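Local coordinates for fucolectin-related protein (PDB 2WMF) that probably hydrolyses host carbohydrate antigens of the blood-group type, as the catalytic module of a family 98 glycoside hydrolase from Streptococcus pneumoniae, at residues E36-S42 with V70-I76; L41-Y45 with T298-N302; G52-G56 with W504-L509; L105-Q109 with K139-L143. One frame throughout, in Å; residues are numbered along the deposited sequence.

Contacts 1, 2 and 4 belong to the eight-stranded parallel beta/alpha barrel; contact 3 ties it to helix 506-517. Contacts 1 and 2 share Leu41 and Ser42; their centres are about 14 Å apart, and Ile76 CG2 packs 3.7 Å from Leu44 CD1. Both segments of contact 2 meet the loop of contact 3, about 12 Å away between centres: Tyr45 O lies 2.8 Å from Trp54 N and Asn302 N 2.9 Å from Trp55 O, probable hydrogen bonds. Contact 4, about 17 Å from contact 1 between centres, lies at the N-terminal end of the barrel. In such barrels the active site lies at the C-terminal strand ends, where strand 39-45 finishes at Tyr45.

Contact 1: residues E36-S42 with V70-I76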
loop_
_atom_site.group_PDB
_atom_site.type_symbol
_atom_site.label_atom_id
_atom_site.label_comp_id
_atom_site.label_asym_id
_atom_site.label_seq_id
_atom_site.Cartn_x
_atom_site.Cartn_y
_atom_site.Cartn_z
ATOM N N GLU A 36 12.532 -4.512 9.125
ATOM C CA GLU A 36 13.509 -5.416 8.515
ATOM C C GLU A 36 12.915 -6.711 7.961
ATOM O O GLU A 36 13.601 -7.476 7.301
ATOM C CB GLU A 36 14.627 -5.723 9.520
ATOM C CG GLU A 36 15.314 -4.418 9.947
ATOM C CD GLU A 36 16.411 -4.572 11.004
ATOM O OE1 GLU A 36 16.900 -5.689 11.159
ATOM O OE2 GLU A 36 16.764 -3.521 11.661
ATOM N N SER A 37 11.617 -6.929 8.199
ATOM C CA SER A 37 10.921 -8.153 7.810
ATOM C C SER A 37 9.441 -7.820 7.507
ATOM O O SER A 37 8.546 -8.131 8.288
ATOM C CB SER A 37 10.991 -9.145 8.959
ATOM O OG SER A 37 10.424 -10.389 8.662
ATOM N N PRO A 38 9.203 -7.124 6.391
ATOM C CA PRO A 38 7.838 -6.760 6.025
ATOM C C PRO A 38 7.048 -7.979 5.561
ATOM O O PRO A 38 7.598 -9.092 5.411
ATOM C CB PRO A 38 8.055 -5.771 4.882
ATOM C CG PRO A 38 9.338 -6.217 4.230
ATOM C CD PRO A 38 10.189 -6.655 5.406
ATOM N N LEU A 39 5.741 -7.785 5.369
ATOM C CA LEU A 39 4.842 -8.864 4.998
ATOM C C LEU A 39 4.009 -8.518 3.757
ATOM O O LEU A 39 3.396 -7.439 3.673
ATOM C CB LEU A 39 3.882 -9.232 6.174
ATOM C CG LEU A 39 2.871 -10.349 5.891
ATOM C CD1 LEU A 39 3.647 -11.669 5.689
ATOM C CD2 LEU A 39 1.823 -10.515 7.015
ATOM N N LEU A 40 4.083 -9.404 2.765
ATOM C CA LEU A 40 3.264 -9.289 1.541
ATOM C C LEU A 40 2.171 -10.339 1.590
ATOM O O LEU A 40 2.460 -11.533 1.652
ATOM C CB LEU A 40 4.152 -9.470 0.303
ATOM C CG LEU A 40 3.442 -9.525 -1.067
ATOM C CD1 LEU A 40 2.925 -8.111 -1.398
ATOM C CD2 LEU A 40 4.336 -10.045 -2.217
ATOM N N LEU A 41 0.907 -9.892 1.536
ATOM C CA LEU A 41 -0.238 -10.743 1.456
ATOM C C LEU A 41 -0.769 -10.805 -0.000
ATOM O O LEU A 41 -0.927 -9.780 -0.656
ATOM C CB LEU A 41 -1.362 -10.277 2.380
ATOM C CG LEU A 41 -1.087 -10.392 3.883
ATOM C CD1 LEU A 41 -2.074 -9.543 4.716
ATOM C CD2 LEU A 41 -1.136 -11.859 4.308
ATOM N N SER A 42 -1.007 -12.020 -0.461
ATOM C CA SER A 42 -1.612 -12.301 -1.759
ATOM C C SER A 42 -2.859 -13.148 -1.550
ATOM O O SER A 42 -2.800 -14.188 -0.907
ATOM C CB SER A 42 -0.634 -12.996 -2.695
ATOM O OG SER A 42 0.609 -12.312 -2.770
ATOM N N VAL A 70 11.203 -13.685 -1.897
ATOM C CA VAL A 70 10.064 -13.008 -1.302
ATOM C C VAL A 70 9.320 -13.911 -0.307
ATOM O O VAL A 70 8.743 -13.414 0.656
ATOM C CB VAL A 70 9.145 -12.441 -2.392
ATOM C CG1 VAL A 70 7.826 -11.879 -1.834
ATOM C CG2 VAL A 70 9.894 -11.375 -3.192
ATOM N N LYS A 71 9.323 -15.223 -0.557
ATOM C CA LYS A 71 8.635 -16.175 0.304
ATOM C C LYS A 71 8.845 -16.026 1.830
ATOM O O LYS A 71 7.906 -16.191 2.587
ATOM C CB LYS A 71 8.908 -17.619 -0.157
ATOM C CG LYS A 71 8.118 -18.108 -1.385
ATOM C CD LYS A 71 8.348 -19.607 -1.610
ATOM C CE LYS A 71 7.370 -20.242 -2.587
ATOM N NZ LYS A 71 7.644 -19.898 -4.008
ATOM N N PRO A 72 10.079 -15.746 2.294
ATOM C CA PRO A 72 10.234 -15.562 3.736
ATOM C C PRO A 72 9.450 -14.400 4.348
ATOM O O PRO A 72 9.357 -14.313 5.570
ATOM C CB PRO A 72 11.760 -15.328 3.917
ATOM C CG PRO A 72 12.402 -15.870 2.646
ATOM C CD PRO A 72 11.365 -15.674 1.569
ATOM N N TYR A 73 8.924 -13.520 3.471
ATOM C CA TYR A 73 8.241 -12.287 3.826
ATOM C C TYR A 73 6.817 -12.250 3.265
ATOM O O TYR A 73 6.274 -11.181 3.063
ATOM C CB TYR A 73 9.054 -11.102 3.283
ATOM C CG TYR A 73 10.492 -11.130 3.728
ATOM C CD1 TYR A 73 10.839 -10.788 5.021
ATOM C CD2 TYR A 73 11.478 -11.538 2.855
ATOM C CE1 TYR A 73 12.157 -10.836 5.437
ATOM C CE2 TYR A 73 12.809 -11.621 3.268
ATOM C CZ TYR A 73 13.134 -11.245 4.548
ATOM O OH TYR A 73 14.487 -11.308 4.982
ATOM N N ALA A 74 6.257 -13.420 3.043
ATOM C CA ALA A 74 4.953 -13.552 2.349
ATOM C C ALA A 74 3.993 -14.533 3.015
ATOM O O ALA A 74 4.412 -15.452 3.713
ATOM C CB ALA A 74 5.158 -13.937 0.866
ATOM N N ALA A 75 2.713 -14.379 2.713
ATOM C CA ALA A 75 1.683 -15.290 3.112
ATOM C C ALA A 75 0.503 -15.150 2.165
ATOM O O ALA A 75 0.378 -14.147 1.450
ATOM C CB ALA A 75 1.234 -15.039 4.541
ATOM N N ILE A 76 -0.353 -16.142 2.210
ATOM C CA ILE A 76 -1.556 -16.205 1.407
ATOM C C ILE A 76 -2.799 -15.918 2.256
ATOM O O ILE A 76 -3.022 -16.521 3.327
ATOM C CB ILE A 76 -1.712 -17.583 0.718
ATOM C CG1 ILE A 76 -0.473 -17.899 -0.139
ATOM C CG2 ILE A 76 -3.000 -17.624 -0.110
ATOM C CD1 ILE A 76 -0.156 -16.860 -1.233
HETATM O O HOH W 1 2.062 -13.187 -0.641
#
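Leu40, Leu41 and Ser42 run parallel to Ala74, Ala75 and Ile76, their short axes 4.9 Å apart and inclined by 24°; strands 39-45 and 74-79, joined through helix 59-64, form a beta-alpha-beta unit of the barrel. Three backbone bonds stitch them together: Leu40 N to Tyr73 O (2.8 Å), Ala75 N to Leu40 O (3.0 Å) and Ser42 N to Ala75 O (3.2 Å). Side chains alternate between the two faces of the pair. Leu41 and Ala75 share the one away from helices 59-64 and 307-322, where the CD2 branch of Leu41 reaches Ala75 CB at 4.0 Å; Phe116 of the next strand, 115-121, covers both. On the other face Leu40 sends CD2 across to Val70 CG1 and is roofed by helix 307-322 through Ile313, Ile314 and Phe317. Farther along this face, Ile76 folds CG2 and CD1 around Ser42 O and meets helix 59-64. Before the strands pair, Tyr73 does most of the touching. With CG anti to its own carbonyl carbon (chi1 -54°), its ring lies beside Ser37 and Pro38, so that Pro38 O and Ser37 OG come at the ring edge, Ser37 OG 3.7 Å from Tyr73 CD1. That hydroxyl is itself hydrogen-bonded to Thr32 O. A water adds a bridge beside the direct bonds, between Ser42 OG (2.7 Å) and Ala75 O (2.9 Å, water donating). Ala75 O thus accepts from both the Ser42 amide and the water, and the buried serine hydroxyl has a water partner on the face that packs against helix 59-64 and Ile66.

Contact 2: residues L41-Y45 with T298-N302; sequences LSPLY and TFMTN
Ser42 sets its CB squarely over one face of the Phe299 ring, 3.6 Å from the centroid and 13° off the ring normal, a CH-pi contact that forms the tight centre of the packing. The phenyl group arrives there because CG stands opposite the backbone N (chi1 -177°), which extends the ring from its backbone toward strand 39-45. Met300 CB lies over the opposite face, nearer the rim, so the ring is held between the serine and its own neighbour in sequence. Pro43 adds its carbonyl O, 3.5 Å from Phe299 CD2, and its ring atom CD at 4.3 Å from the same carbon. The packing slackens toward Leu44: its CD2 branch is 4.4 Å from Phe299 CE2, at the ring edge, and equally far from Met300 CE. This looser side is nonetheless buried, not open to solvent, and the joint is held by apolar packing. Phe309 of helix 307-322 meets the phenyl ring edge-to-face, while Ala62 of helix 59-64 touches both Phe299 and Met300. The contact therefore joins the first barrel strand to the chain leaving helix 295-298, just beyond the last strand, 289-293, with helices 59-64 and 307-322 packed around it.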
loop_
_atom_site.group_PDB
_atom_site.type_symbol
_atom_site.label_atom_id
_atom_site.label_comp_id
_atom_site.label_asym_id
_atom_site.label_seq_id
_atom_site.Cartn_x
_atom_site.Cartn_y
_atom_site.Cartn_z
ATOM N N LEU A 41 0.907 -9.892 1.536
ATOM C CA LEU A 41 -0.238 -10.743 1.456
ATOM C C LEU A 41 -0.769 -10.805 -0.000
ATOM O O LEU A 41 -0.927 -9.780 -0.656
ATOM C CB LEU A 41 -1.362 -10.277 2.380
ATOM C CG LEU A 41 -1.087 -10.392 3.883
ATOM C CD1 LEU A 41 -2.074 -9.543 4.716
ATOM C CD2 LEU A 41 -1.136 -11.859 4.308
ATOM N N SER A 42 -1.007 -12.020 -0.461
ATOM C CA SER A 42 -1.612 -12.301 -1.759
ATOM C C SER A 42 -2.859 -13.148 -1.550
ATOM O O SER A 42 -2.800 -14.188 -0.907
ATOM C CB SER A 42 -0.634 -12.996 -2.695
ATOM O OG SER A 42 0.609 -12.312 -2.770
ATOM N N PRO A 43 -4.023 -12.679 -2.055
ATOM C CA PRO A 43 -5.282 -13.314 -1.730
ATOM C C PRO A 43 -5.856 -14.334 -2.720
ATOM O O PRO A 43 -5.735 -14.171 -3.958
ATOM C CB PRO A 43 -6.247 -12.131 -1.647
ATOM C CG PRO A 43 -5.723 -11.205 -2.683
ATOM C CD PRO A 43 -4.243 -11.418 -2.802
ATOM N N LEU A 44 -6.470 -15.366 -2.146
ATOM C CA LEU A 44 -7.345 -16.328 -2.854
ATOM C C LEU A 44 -8.790 -16.233 -2.287
ATOM O O LEU A 44 -9.028 -15.883 -1.124
ATOM C CB LEU A 44 -6.808 -17.759 -2.644
ATOM C CG LEU A 44 -5.450 -18.081 -3.302
ATOM C CD1 LEU A 44 -4.901 -19.458 -2.769
ATOM C CD2 LEU A 44 -5.444 -18.014 -4.893
ATOM N N TYR A 45 -9.759 -16.608 -3.121
ATOM C CA TYR A 45 -11.187 -16.383 -2.858
ATOM C C TYR A 45 -11.979 -17.674 -3.072
ATOM O O TYR A 45 -11.805 -18.359 -4.087
ATOM C CB TYR A 45 -11.731 -15.263 -3.757
ATOM C CG TYR A 45 -11.042 -13.966 -3.452
ATOM C CD1 TYR A 45 -11.554 -13.075 -2.543
ATOM C CD2 TYR A 45 -9.836 -13.661 -4.056
ATOM C CE1 TYR A 45 -10.878 -11.895 -2.238
ATOM C CE2 TYR A 45 -9.143 -12.489 -3.755
ATOM C CZ TYR A 45 -9.677 -11.610 -2.834
ATOM O OH TYR A 45 -9.006 -10.431 -2.531
ATOM N N THR A 298 -4.273 -7.620 -9.766
ATOM C CA THR A 298 -3.115 -7.375 -8.882
ATOM C C THR A 298 -2.337 -8.655 -8.503
ATOM O O THR A 298 -1.265 -8.534 -7.901
ATOM C CB THR A 298 -3.516 -6.605 -7.588
ATOM O OG1 THR A 298 -4.553 -7.296 -6.888
ATOM C CG2 THR A 298 -4.033 -5.192 -7.895
ATOM N N PHE A 299 -2.859 -9.841 -8.797
ATOM C CA PHE A 299 -2.180 -11.076 -8.399
ATOM C C PHE A 299 -2.077 -12.113 -9.496
ATOM O O PHE A 299 -1.013 -12.288 -10.068
ATOM C CB PHE A 299 -2.811 -11.652 -7.110
ATOM C CG PHE A 299 -2.121 -12.888 -6.573
ATOM C CD1 PHE A 299 -0.710 -13.037 -6.629
ATOM C CD2 PHE A 299 -2.879 -13.894 -5.983
ATOM C CE1 PHE A 299 -0.095 -14.174 -6.126
ATOM C CE2 PHE A 299 -2.276 -15.033 -5.481
ATOM C CZ PHE A 299 -0.877 -15.169 -5.551
ATOM N N MET A 300 -3.199 -12.755 -9.852
ATOM C CA MET A 300 -3.113 -13.998 -10.659
ATOM C C MET A 300 -4.524 -14.367 -11.158
ATOM O O MET A 300 -5.498 -14.199 -10.451
ATOM C CB MET A 300 -2.545 -15.124 -9.766
ATOM C CG MET A 300 -2.020 -16.316 -10.405
ATOM S SD MET A 300 -1.159 -17.399 -9.189
ATOM C CE MET A 300 -2.481 -17.926 -8.129
ATOM N N THR A 301 -4.590 -14.902 -12.377
ATOM C CA THR A 301 -5.758 -15.634 -12.843
ATOM C C THR A 301 -5.238 -16.899 -13.528
ATOM O O THR A 301 -4.167 -16.909 -14.188
ATOM C CB THR A 301 -6.679 -14.826 -13.810
ATOM O OG1 THR A 301 -5.988 -14.583 -15.036
ATOM C CG2 THR A 301 -7.189 -13.461 -13.108
ATOM N N ASN A 302 -5.995 -17.964 -13.358
ATOM C CA ASN A 302 -5.651 -19.287 -13.932
ATOM C C ASN A 302 -4.205 -19.705 -13.595
ATOM O O ASN A 302 -3.492 -20.341 -14.401
ATOM C CB ASN A 302 -5.898 -19.275 -15.444
ATOM C CG ASN A 302 -7.352 -19.113 -15.774
ATOM O OD1 ASN A 302 -8.226 -19.565 -15.018
ATOM N ND2 ASN A 302 -7.637 -18.423 -16.879
#

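Contact 3: residues G52-G56 with W504-L509; sequences GLWWG and WKKEEL
An aromatic cluster of Trp54, Trp55 and Trp504 joins the loop after the first barrel strand to the start of helix 506-517. Trp54 is its central plate. Leu509 lays CD2 over the six-membered ring, 3.4 Å from the centroid and 10° off the normal, while Trp504 CE3 covers the opposite face, the Trp54 five-membered and Trp504 six-membered rings lying oblique at 52°. Trp55 CH2 lies 4.1 Å from Trp504 CH2, these rings also oblique. The indole N-H of Trp54 hydrogen-bonds Glu508, NE1 to OE1 3.0 Å, coming from above the carboxylate plane. The same oxygen, Glu508 OE1, takes the backbone N of Trp504 at 2.8 Å from the opposite face of that plane. A chi1 of 180° swings the extended glutamate chain out from the helix to this place; Tyr267 OH holds its other oxygen, OE2, which also lies at the edge of the Trp55 ring. Trp55 NE1 donates to a water at 3.0 Å that in turn donates to Glu508 O. Around the cluster, Tyr45 at the end of strand 39-45 meets Trp55 edge-to-face, and Lys82 NZ and Trp100 NE1 of helix 95-111 hydrogen-bond Trp504 O and Gly52 O, respectively.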
loop_
_atom_site.group_PDB
_atom_site.type_symbol
_atom_site.label_atom_id
_atom_site.label_comp_id
_atom_site.label_asym_id
_atom_site.label_seq_id
_atom_site.Cartn_x
_atom_site.Cartn_y
_atom_site.Cartn_z
ATOM N N GLY A 52 -13.311 -25.143 -5.282
ATOM C CA GLY A 52 -13.467 -24.257 -4.142
ATOM C C GLY A 52 -12.760 -22.914 -4.207
ATOM O O GLY A 52 -12.754 -22.203 -3.189
ATOM N N LEU A 53 -12.157 -22.548 -5.348
ATOM C CA LEU A 53 -11.506 -21.196 -5.515
ATOM C C LEU A 53 -11.892 -20.477 -6.818
ATOM O O LEU A 53 -12.083 -21.093 -7.869
ATOM C CB LEU A 53 -9.955 -21.282 -5.423
ATOM C CG LEU A 53 -9.348 -21.818 -4.122
ATOM C CD1 LEU A 53 -7.852 -22.027 -4.334
ATOM C CD2 LEU A 53 -9.602 -20.875 -2.936
ATOM N N TRP A 54 -12.027 -19.163 -6.715
ATOM C CA TRP A 54 -12.429 -18.285 -7.821
ATOM C C TRP A 54 -11.213 -17.926 -8.685
ATOM O O TRP A 54 -10.059 -18.169 -8.304
ATOM C CB TRP A 54 -13.120 -17.056 -7.237
ATOM C CG TRP A 54 -13.900 -16.219 -8.220
ATOM C CD1 TRP A 54 -13.715 -14.895 -8.482
ATOM C CD2 TRP A 54 -14.985 -16.645 -9.046
ATOM N NE1 TRP A 54 -14.630 -14.452 -9.418
ATOM C CE2 TRP A 54 -15.414 -15.510 -9.795
ATOM C CE3 TRP A 54 -15.628 -17.865 -9.240
ATOM C CZ2 TRP A 54 -16.461 -15.574 -10.707
ATOM C CZ3 TRP A 54 -16.676 -17.925 -10.168
ATOM C CH2 TRP A 54 -17.065 -16.790 -10.890
ATOM N N TRP A 55 -11.464 -17.380 -9.869
ATOM C CA TRP A 55 -10.415 -16.862 -10.770
ATOM C C TRP A 55 -9.456 -17.931 -11.305
ATOM O O TRP A 55 -8.386 -17.635 -11.818
ATOM C CB TRP A 55 -9.664 -15.684 -10.089
ATOM C CG TRP A 55 -10.444 -14.392 -10.160
ATOM C CD1 TRP A 55 -11.078 -13.897 -11.262
ATOM C CD2 TRP A 55 -10.740 -13.495 -9.089
ATOM N NE1 TRP A 55 -11.695 -12.712 -10.957
ATOM C CE2 TRP A 55 -11.531 -12.463 -9.615
ATOM C CE3 TRP A 55 -10.402 -13.455 -7.729
ATOM C CZ2 TRP A 55 -11.945 -11.393 -8.849
ATOM C CZ3 TRP A 55 -10.866 -12.403 -6.958
ATOM C CH2 TRP A 55 -11.609 -11.385 -7.529
ATOM N N GLY A 56 -9.887 -19.191 -11.249
ATOM C CA GLY A 56 -9.105 -20.275 -11.817
ATOM C C GLY A 56 -7.820 -20.612 -11.082
ATOM O O GLY A 56 -6.965 -21.305 -11.614
ATOM N N TRP A 504 -18.294 -11.988 -9.417
ATOM C CA TRP A 504 -18.571 -13.316 -8.878
ATOM C C TRP A 504 -19.438 -14.177 -9.841
ATOM O O TRP A 504 -19.883 -15.259 -9.442
ATOM C CB TRP A 504 -19.164 -13.317 -7.450
ATOM C CG TRP A 504 -18.434 -12.457 -6.470
ATOM C CD1 TRP A 504 -18.929 -11.367 -5.830
ATOM C CD2 TRP A 504 -17.070 -12.584 -6.045
ATOM N NE1 TRP A 504 -17.983 -10.820 -5.032
ATOM C CE2 TRP A 504 -16.823 -11.532 -5.143
ATOM C CE3 TRP A 504 -16.046 -13.493 -6.316
ATOM C CZ2 TRP A 504 -15.569 -11.350 -4.508
ATOM C CZ3 TRP A 504 -14.815 -13.324 -5.672
ATOM C CH2 TRP A 504 -14.587 -12.257 -4.796
ATOM N N LYS A 505 -19.587 -13.738 -11.090
ATOM C CA LYS A 505 -20.341 -14.465 -12.128
ATOM C C LYS A 505 -19.477 -14.765 -13.363
ATOM O O LYS A 505 -18.317 -14.351 -13.440
ATOM C CB LYS A 505 -21.609 -13.667 -12.501
ATOM C CG LYS A 505 -22.536 -13.406 -11.325
ATOM C CD LYS A 505 -23.803 -12.685 -11.750
ATOM C CE LYS A 505 -24.877 -12.627 -10.654
ATOM N NZ LYS A 505 -24.457 -12.000 -9.347
ATOM N N LYS A 506 -20.037 -15.493 -14.338
ATOM C CA LYS A 506 -19.281 -15.968 -15.501
ATOM C C LYS A 506 -18.575 -14.863 -16.297
ATOM O O LYS A 506 -17.468 -15.059 -16.802
ATOM C CB LYS A 506 -20.217 -16.785 -16.449
ATOM C CG LYS A 506 -21.327 -15.972 -17.104
ATOM C CD LYS A 506 -22.190 -16.842 -18.058
ATOM C CE LYS A 506 -22.916 -15.959 -19.072
ATOM N NZ LYS A 506 -24.306 -16.404 -19.255
ATOM N N GLU A 507 -19.194 -13.686 -16.398
ATOM C CA GLU A 507 -18.586 -12.589 -17.139
ATOM C C GLU A 507 -17.251 -12.184 -16.515
ATOM O O GLU A 507 -16.312 -11.832 -17.233
ATOM C CB GLU A 507 -19.510 -11.360 -17.226
ATOM C CG GLU A 507 -20.756 -11.590 -18.096
ATOM C CD GLU A 507 -21.937 -12.236 -17.377
ATOM O OE1 GLU A 507 -21.870 -12.685 -16.171
ATOM O OE2 GLU A 507 -23.003 -12.295 -18.069
ATOM N N GLU A 508 -17.192 -12.240 -15.182
ATOM C CA GLU A 508 -15.954 -11.893 -14.478
ATOM C C GLU A 508 -14.896 -12.930 -14.804
ATOM O O GLU A 508 -13.689 -12.601 -15.016
ATOM C CB GLU A 508 -16.161 -11.723 -12.963
ATOM C CG GLU A 508 -14.822 -11.362 -12.266
ATOM C CD GLU A 508 -14.993 -10.919 -10.843
ATOM O OE1 GLU A 508 -15.582 -11.697 -10.062
ATOM O OE2 GLU A 508 -14.543 -9.801 -10.492
ATOM N N LEU A 509 -15.301 -14.201 -14.833
ATOM C CA LEU A 509 -14.351 -15.253 -15.236
ATOM C C LEU A 509 -13.866 -15.094 -16.684
ATOM O O LEU A 509 -12.704 -15.321 -16.953
ATOM C CB LEU A 509 -14.932 -16.633 -15.015
ATOM C CG LEU A 509 -15.243 -17.048 -13.600
ATOM C CD1 LEU A 509 -15.819 -18.481 -13.633
ATOM C CD2 LEU A 509 -13.968 -16.958 -12.700
HETATM O O HOH W 2 -11.755 -11.034 -13.503
#

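Contact 4: residues L105-Q109 with K139-L143; sequences LEEAQ and KYSVL
Gln109, near the end of helix 95-111, grips the type I beta turn Tyr140-Leu143 with both ends of its amide, at the N-terminal side of the beta/alpha barrel. Its OE1 accepts from Val142 N at 3.2 Å, a nearly straight bond (172°) tilted out of the carbonyl plane, while NE2 donates to Ser141 OG at 2.9 Å, in the plane of the amide and equally straight. The glutamine chain first heads away from its own backbone nitrogen (chi1 -171°), and the bend at the next bond turns the amide along the loop. These two bonds fix the rotation of the amide, and OE1 also lies at the edge of the Tyr140 ring. Leu105, one helical turn earlier, sets CB over the centre of that ring, 3.7 Å from its centroid, with CD1 near the ring carbon CD2. Lys139 CG covers the opposite face, so the phenol is sandwiched. At the far end of the ring Tyr140 OH donates to Glu106 OE2 at 2.6 Å, using the carboxylate's anti lone pair, with ring and carboxylate planes 75° apart. Beneath, apolar groups close the joint: Ala108 CB on Val142 CG2 and Leu105 CD2 on Leu143 CB, both at 4.0 Å. Outside this shell, Arg30 NH1 bonds the carbonyls of Tyr140 and Leu143 and thereby braces both ends of the turn, while Val142 shares a backbone bond with Val115 at the start of the strand following the helix. Lys139 NZ lies 4.2 Å from Glu106 OE2, too far for a salt bridge, though the opposite charges may still attract.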
loop_
_atom_site.group_PDB
_atom_site.type_symbol
_atom_site.label_atom_id
_atom_site.label_comp_id
_atom_site.label_asym_id
_atom_site.label_seq_id
_atom_site.Cartn_x
_atom_site.Cartn_y
_atom_site.Cartn_z
ATOM N N LEU A 105 -7.149 -25.043 5.149
ATOM C CA LEU A 105 -6.117 -25.254 6.177
ATOM C C LEU A 105 -5.385 -26.586 5.977
ATOM O O LEU A 105 -4.155 -26.641 6.021
ATOM C CB LEU A 105 -6.710 -25.179 7.569
ATOM C CG LEU A 105 -7.024 -23.732 8.078
ATOM C CD1 LEU A 105 -7.966 -23.771 9.270
ATOM C CD2 LEU A 105 -5.717 -22.972 8.424
ATOM N N GLU A 106 -6.151 -27.628 5.710
ATOM C CA GLU A 106 -5.560 -28.942 5.431
ATOM C C GLU A 106 -4.592 -28.900 4.243
ATOM O O GLU A 106 -3.471 -29.419 4.303
ATOM C CB GLU A 106 -6.668 -29.974 5.181
ATOM C CG GLU A 106 -7.371 -30.426 6.459
ATOM C CD GLU A 106 -6.515 -31.367 7.313
ATOM O OE1 GLU A 106 -5.936 -32.306 6.744
ATOM O OE2 GLU A 106 -6.401 -31.150 8.527
ATOM N N GLU A 107 -5.036 -28.256 3.168
ATOM C CA GLU A 107 -4.221 -28.155 1.970
ATOM C C GLU A 107 -2.967 -27.318 2.254
ATOM O O GLU A 107 -1.856 -27.710 1.882
ATOM C CB GLU A 107 -5.085 -27.584 0.856
ATOM C CG GLU A 107 -4.538 -27.673 -0.478
ATOM C CD GLU A 107 -5.506 -27.062 -1.493
ATOM O OE1 GLU A 107 -6.736 -26.986 -1.217
ATOM O OE2 GLU A 107 -5.026 -26.661 -2.569
ATOM N N ALA A 108 -3.134 -26.158 2.903
ATOM C CA ALA A 108 -1.978 -25.311 3.243
ATOM C C ALA A 108 -0.983 -26.034 4.156
ATOM O O ALA A 108 0.265 -25.897 4.003
ATOM C CB ALA A 108 -2.421 -23.971 3.889
ATOM N N GLN A 109 -1.506 -26.739 5.144
ATOM C CA GLN A 109 -0.615 -27.457 6.088
ATOM C C GLN A 109 0.185 -28.519 5.341
ATOM O O GLN A 109 1.387 -28.639 5.564
ATOM C CB GLN A 109 -1.416 -28.074 7.227
ATOM C CG GLN A 109 -0.560 -28.626 8.340
ATOM C CD GLN A 109 0.069 -27.561 9.177
ATOM O OE1 GLN A 109 -0.598 -26.616 9.630
ATOM N NE2 GLN A 109 1.382 -27.722 9.444
ATOM N N LYS A 139 -4.209 -26.702 16.016
ATOM C CA LYS A 139 -4.033 -27.771 15.059
ATOM C C LYS A 139 -3.086 -27.459 13.903
ATOM O O LYS A 139 -2.425 -28.361 13.380
ATOM C CB LYS A 139 -5.392 -28.166 14.527
ATOM C CG LYS A 139 -5.311 -29.329 13.545
ATOM C CD LYS A 139 -6.594 -30.113 13.451
ATOM C CE LYS A 139 -6.372 -31.322 12.535
ATOM N NZ LYS A 139 -7.631 -32.106 12.398
ATOM N N TYR A 140 -3.066 -26.189 13.457
ATOM C CA TYR A 140 -2.402 -25.818 12.218
ATOM C C TYR A 140 -1.272 -24.804 12.457
ATOM O O TYR A 140 -1.533 -23.608 12.692
ATOM C CB TYR A 140 -3.429 -25.223 11.244
ATOM C CG TYR A 140 -4.499 -26.203 10.811
ATOM C CD1 TYR A 140 -4.171 -27.275 9.958
ATOM C CD2 TYR A 140 -5.800 -26.134 11.318
ATOM C CE1 TYR A 140 -5.116 -28.190 9.571
ATOM C CE2 TYR A 140 -6.776 -27.074 10.931
ATOM C CZ TYR A 140 -6.401 -28.107 10.061
ATOM O OH TYR A 140 -7.329 -29.027 9.668
ATOM N N SER A 141 -0.028 -25.265 12.338
ATOM C CA SER A 141 1.126 -24.374 12.446
ATOM C C SER A 141 1.165 -23.337 11.290
ATOM O O SER A 141 1.754 -22.273 11.441
ATOM C CB SER A 141 2.452 -25.171 12.490
ATOM O OG SER A 141 2.694 -25.865 11.299
ATOM N N VAL A 142 0.572 -23.687 10.149
ATOM C CA VAL A 142 0.533 -22.736 8.993
ATOM C C VAL A 142 -0.447 -21.573 9.207
ATOM O O VAL A 142 -0.390 -20.599 8.464
ATOM C CB VAL A 142 0.208 -23.410 7.632
ATOM C CG1 VAL A 142 1.308 -24.414 7.229
ATOM C CG2 VAL A 142 -1.150 -24.035 7.634
ATOM N N LEU A 143 -1.340 -21.673 10.182
ATOM C CA LEU A 143 -2.317 -20.608 10.422
ATOM C C LEU A 143 -1.612 -19.473 11.171
ATOM O O LEU A 143 -1.343 -19.582 12.345
ATOM C CB LEU A 143 -3.532 -21.117 11.184
ATOM C CG LEU A 143 -4.618 -20.068 11.484
ATOM C CD1 LEU A 143 -5.066 -19.341 10.169
ATOM C CD2 LEU A 143 -5.828 -20.627 12.283
#